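Local coordinates for protein ForH (Streptomyces kaniharaensis, PDB 6NKO) that probably takes part in building the nucleoside antibiotic formycin A, and resembles the IMP cyclohydrolase domain of the purine-pathway enzyme PurH, at residues I112-E124 / K137-A149. Sequence-based numbering, arbitrary orientation.
Sequences IDLVCNNYYLLPE and KVDVGGPAMLRGA
In the MGS-like domain, a parallel α/β fold, strand 114-117 packs against helix 141-151 of its own β-α-β unit through V115 and N117, and the chain beyond the strand continues outward, alongside residues 137-139, which return toward the helix. The axes of the short segments 114-117 and 141-149 come within 8.0 Å at 138°, so the helix returns roughly antiparallel to the strand, as expected of a crossover helix. V115 supplies the apolar end: its CB lies 3.8 Å from A149 CB, and its CG1 meets M145 CB at 3.9 Å, with the two side chains crossing at about a right angle.

N117 meets the start of the helix. With CG anti to the backbone N, its amide lies against G142, and ND2 donates to D139 OD2 (3.3 Å, 167° at the hydrogen). The acceptor sits almost in the amide plane, whereas the donor meets the syn side of OD2, 33° out of the carboxylate plane. The stronger partner of ND2 is A26 O, on the neighbouring strand 22-26. The other oxygen, D139 OD1, caps the helix by accepting from G142 N at 2.8 Å. Farther out, Y119 OH rests 3.6 Å from L146 CD2 and is hydrogen-bonded to S198 OG on helix 184-212, while the methylene chain of K137 crosses Y120, CD being 3.6 Å from Y120 CB.

One carboxylate thus serves both strand and helix: OD1 accepts the G142 N-H at the helix start while OD2 receives N117. Two acceptors for the ND2 group should fix the amide's rotation.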
loop_
_atom_site.group_PDB
_atom_site.type_symbol
_atom_site.label_atom_id
_atom_site.label_comp_id
_atom_site.label_asym_id
_atom_site.label_seq_id
_atom_site.Cartn_x
_atom_site.Cartn_y
_atom_site.Cartn_z
ATOM N N ILE A 112 5.368 6.976 -7.128
ATOM C CA ILE A 112 4.205 6.163 -6.797
ATOM C C ILE A 112 3.131 7.110 -6.275
ATOM O O ILE A 112 3.287 7.716 -5.209
ATOM C CB ILE A 112 4.545 5.067 -5.778
ATOM C CG1 ILE A 112 5.361 3.956 -6.447
ATOM C CG2 ILE A 112 3.274 4.495 -5.171
ATOM C CD1 ILE A 112 6.141 3.091 -5.480
ATOM N N ASP A 113 2.042 7.248 -7.029
ATOM C CA ASP A 113 1.009 8.222 -6.707
ATOM C C ASP A 113 -0.039 7.699 -5.735
ATOM O O ASP A 113 -0.750 8.504 -5.124
ATOM C CB ASP A 113 0.316 8.694 -7.988
ATOM C CG ASP A 113 1.301 9.112 -9.059
ATOM O OD1 ASP A 113 1.770 10.270 -9.018
ATOM O OD2 ASP A 113 1.614 8.276 -9.935
ATOM N N LEU A 114 -0.151 6.383 -5.574
ATOM C CA LEU A 114 -1.186 5.813 -4.722
ATOM C C LEU A 114 -0.672 4.532 -4.088
ATOM O O LEU A 114 -0.100 3.681 -4.775
ATOM C CB LEU A 114 -2.464 5.534 -5.520
ATOM C CG LEU A 114 -3.705 5.122 -4.724
ATOM C CD1 LEU A 114 -4.943 5.830 -5.261
ATOM C CD2 LEU A 114 -3.893 3.607 -4.747
ATOM N N VAL A 115 -0.888 4.400 -2.782
ATOM C CA VAL A 115 -0.530 3.204 -2.032
ATOM C C VAL A 115 -1.792 2.666 -1.374
ATOM O O VAL A 115 -2.527 3.417 -0.723
ATOM C CB VAL A 115 0.556 3.493 -0.979
ATOM C CG1 VAL A 115 0.739 2.292 -0.056
ATOM C CG2 VAL A 115 1.865 3.854 -1.659
ATOM N N CYS A 116 -2.037 1.371 -1.547
ATOM C CA CYS A 116 -3.170 0.677 -0.947
ATOM C C CYS A 116 -2.636 -0.494 -0.132
ATOM O O CYS A 116 -1.991 -1.390 -0.687
ATOM C CB CYS A 116 -4.136 0.189 -2.025
ATOM S SG CYS A 116 -5.857 0.193 -1.532
ATOM N N ASN A 117 -2.899 -0.490 1.175
ATOM C CA ASN A 117 -2.322 -1.492 2.066
ATOM C C ASN A 117 -3.336 -1.925 3.118
ATOM O O ASN A 117 -3.874 -1.086 3.848
ATOM C CB ASN A 117 -1.050 -0.955 2.736
ATOM C CG ASN A 117 -0.379 -1.984 3.626
ATOM O OD1 ASN A 117 -0.060 -1.705 4.781
ATOM N ND2 ASN A 117 -0.165 -3.180 3.094
ATOM N N ASN A 118 -3.573 -3.238 3.196
ATOM C CA ASN A 118 -4.535 -3.851 4.106
ATOM C C ASN A 118 -3.845 -4.944 4.909
ATOM O O ASN A 118 -2.805 -5.470 4.507
ATOM C CB ASN A 118 -5.721 -4.472 3.348
ATOM C CG ASN A 118 -6.788 -3.468 3.017
ATOM O OD1 ASN A 118 -7.598 -3.680 2.116
ATOM N ND2 ASN A 118 -6.803 -2.362 3.748
ATOM N N TYR A 119 -4.454 -5.317 6.033
ATOM C CA TYR A 119 -3.911 -6.353 6.901
ATOM C C TYR A 119 -4.878 -7.520 7.055
ATOM O O TYR A 119 -6.101 -7.352 7.019
ATOM C CB TYR A 119 -3.571 -5.793 8.277
ATOM C CG TYR A 119 -2.872 -4.469 8.193
ATOM C CD1 TYR A 119 -1.746 -4.315 7.397
ATOM C CD2 TYR A 119 -3.340 -3.370 8.891
ATOM C CE1 TYR A 119 -1.105 -3.107 7.304
ATOM C CE2 TYR A 119 -2.705 -2.154 8.807
ATOM C CZ TYR A 119 -1.585 -2.027 8.012
ATOM O OH TYR A 119 -0.938 -0.817 7.922
ATOM N N TYR A 120 -4.303 -8.708 7.237
ATOM C CA TYR A 120 -5.086 -9.903 7.506
ATOM C C TYR A 120 -5.754 -9.807 8.875
ATOM O O TYR A 120 -5.347 -9.032 9.745
ATOM C CB TYR A 120 -4.201 -11.146 7.448
ATOM C CG TYR A 120 -3.779 -11.537 6.053
ATOM C CD1 TYR A 120 -4.706 -12.017 5.137
ATOM C CD2 TYR A 120 -2.454 -11.426 5.649
ATOM C CE1 TYR A 120 -4.326 -12.375 3.858
ATOM C CE2 TYR A 120 -2.065 -11.782 4.372
ATOM C CZ TYR A 120 -3.006 -12.255 3.481
ATOM O OH TYR A 120 -2.629 -12.613 2.206
ATOM N N LEU A 121 -6.794 -10.617 9.058
ATOM C CA LEU A 121 -7.500 -10.658 10.331
ATOM C C LEU A 121 -6.629 -11.318 11.393
ATOM O O LEU A 121 -6.036 -12.375 11.157
ATOM C CB LEU A 121 -8.815 -11.419 10.184
ATOM C CG LEU A 121 -9.895 -10.770 9.318
ATOM C CD1 LEU A 121 -11.036 -11.746 9.081
ATOM C CD2 LEU A 121 -10.407 -9.487 9.958
ATOM N N LEU A 122 -6.557 -10.696 12.569
ATOM C CA LEU A 122 -5.744 -11.312 13.604
ATOM C C LEU A 122 -6.619 -12.036 14.620
ATOM O O LEU A 122 -7.749 -11.618 14.890
ATOM C CB LEU A 122 -4.895 -10.262 14.327
ATOM C CG LEU A 122 -3.884 -9.500 13.468
ATOM C CD1 LEU A 122 -3.657 -8.115 14.046
ATOM C CD2 LEU A 122 -2.574 -10.266 13.351
ATOM N N PRO A 123 -6.119 -13.131 15.202
ATOM C CA PRO A 123 -6.904 -13.855 16.210
ATOM C C PRO A 123 -6.986 -13.108 17.532
ATOM O O PRO A 123 -6.403 -12.029 17.685
ATOM C CB PRO A 123 -6.145 -15.178 16.359
ATOM C CG PRO A 123 -4.737 -14.835 16.002
ATOM C CD PRO A 123 -4.832 -13.793 14.920
ATOM N N GLU A 124 -7.706 -13.682 18.500
ATOM C CA GLU A 124 -7.906 -13.026 19.781
ATOM C C GLU A 124 -6.762 -13.345 20.740
ATOM O O GLU A 124 -6.123 -14.396 20.629
ATOM C CB GLU A 124 -9.231 -13.464 20.397
ATOM C CG GLU A 124 -10.482 -12.987 19.650
ATOM C CD GLU A 124 -10.451 -11.511 19.268
ATOM O OE1 GLU A 124 -9.719 -11.127 18.329
ATOM O OE2 GLU A 124 -11.175 -10.727 19.915
ATOM N N LYS A 137 1.406 -13.545 9.525
ATOM C CA LYS A 137 0.432 -12.654 8.911
ATOM C C LYS A 137 0.769 -11.184 9.127
ATOM O O LYS A 137 0.157 -10.326 8.482
ATOM C CB LYS A 137 -0.967 -12.950 9.457
ATOM C CG LYS A 137 -1.480 -14.348 9.138
ATOM C CD LYS A 137 -2.942 -14.317 8.724
ATOM C CE LYS A 137 -3.836 -14.890 9.812
ATOM N NZ LYS A 137 -3.437 -16.275 10.175
ATOM N N VAL A 138 1.723 -10.879 10.008
ATOM C CA VAL A 138 2.097 -9.495 10.274
ATOM C C VAL A 138 2.848 -8.927 9.077
ATOM O O VAL A 138 3.826 -9.514 8.595
ATOM C CB VAL A 138 2.940 -9.400 11.554
ATOM C CG1 VAL A 138 3.488 -7.989 11.732
ATOM C CG2 VAL A 138 2.118 -9.820 12.764
ATOM N N ASP A 139 2.393 -7.773 8.597
ATOM C CA ASP A 139 2.990 -7.105 7.449
ATOM C C ASP A 139 4.073 -6.141 7.922
ATOM O O ASP A 139 3.859 -5.370 8.863
ATOM C CB ASP A 139 1.915 -6.357 6.658
ATOM C CG ASP A 139 2.349 -6.019 5.242
ATOM O OD1 ASP A 139 3.560 -6.101 4.944
ATOM O OD2 ASP A 139 1.471 -5.667 4.426
ATOM N N VAL A 140 5.229 -6.189 7.269
ATOM C CA VAL A 140 6.344 -5.297 7.563
ATOM C C VAL A 140 6.524 -4.255 6.466
ATOM O O VAL A 140 6.542 -3.053 6.736
ATOM C CB VAL A 140 7.648 -6.095 7.787
ATOM C CG1 VAL A 140 8.825 -5.146 7.926
ATOM C CG2 VAL A 140 7.521 -6.975 9.014
ATOM N N GLY A 141 6.658 -4.701 5.215
ATOM C CA GLY A 141 6.852 -3.764 4.123
ATOM C C GLY A 141 5.605 -2.980 3.774
ATOM O O GLY A 141 5.697 -1.851 3.281
ATOM N N GLY A 142 4.430 -3.556 4.023
ATOM C CA GLY A 142 3.174 -2.906 3.733
ATOM C C GLY A 142 2.996 -1.597 4.478
ATOM O O GLY A 142 2.889 -0.525 3.872
ATOM N N PRO A 143 2.943 -1.663 5.812
ATOM C CA PRO A 143 2.837 -0.420 6.595
ATOM C C PRO A 143 3.974 0.554 6.345
ATOM O O PRO A 143 3.780 1.763 6.514
ATOM C CB PRO A 143 2.824 -0.909 8.053
ATOM C CG PRO A 143 3.051 -2.385 8.009
ATOM C CD PRO A 143 2.714 -2.857 6.638
ATOM N N ALA A 144 5.157 0.075 5.952
ATOM C CA ALA A 144 6.216 1.003 5.567
ATOM C C ALA A 144 5.798 1.835 4.359
ATOM O O ALA A 144 6.056 3.043 4.310
ATOM C CB ALA A 144 7.513 0.244 5.280
ATOM N N MET A 145 5.136 1.207 3.381
ATOM C CA MET A 145 4.630 1.954 2.234
ATOM C C MET A 145 3.479 2.869 2.632
ATOM O O MET A 145 3.387 4.003 2.150
ATOM C CB MET A 145 4.182 0.994 1.130
ATOM C CG MET A 145 5.287 0.140 0.525
ATOM S SD MET A 145 4.767 -0.630 -1.027
ATOM C CE MET A 145 3.703 -1.935 -0.410
ATOM N N LEU A 146 2.589 2.394 3.510
ATOM C CA LEU A 146 1.403 3.173 3.856
ATOM C C LEU A 146 1.749 4.345 4.769
ATOM O O LEU A 146 1.258 5.462 4.566
ATOM C CB LEU A 146 0.357 2.273 4.512
ATOM C CG LEU A 146 -0.882 2.993 5.044
ATOM C CD1 LEU A 146 -1.738 3.487 3.889
ATOM C CD2 LEU A 146 -1.687 2.087 5.962
ATOM N N ARG A 147 2.582 4.108 5.786
ATOM C CA ARG A 147 3.030 5.205 6.638
ATOM C C ARG A 147 3.873 6.199 5.856
ATOM O O ARG A 147 3.818 7.406 6.124
ATOM C CB ARG A 147 3.820 4.664 7.832
ATOM C CG ARG A 147 3.003 3.807 8.788
ATOM C CD ARG A 147 3.891 3.136 9.829
ATOM N NE ARG A 147 4.390 4.094 10.811
ATOM C CZ ARG A 147 5.635 4.557 10.841
ATOM N NH1 ARG A 147 6.521 4.147 9.942
ATOM N NH2 ARG A 147 5.997 5.431 11.770
ATOM N N GLY A 148 4.657 5.719 4.888
ATOM C CA GLY A 148 5.415 6.630 4.048
ATOM C C GLY A 148 4.521 7.445 3.133
ATOM O O GLY A 148 4.758 8.637 2.918
ATOM N N ALA A 149 3.478 6.814 2.587
ATOM C CA ALA A 149 2.524 7.538 1.755
ATOM C C ALA A 149 1.762 8.574 2.569
ATOM O O ALA A 149 1.561 9.705 2.111
ATOM C CB ALA A 149 1.557 6.558 1.093
#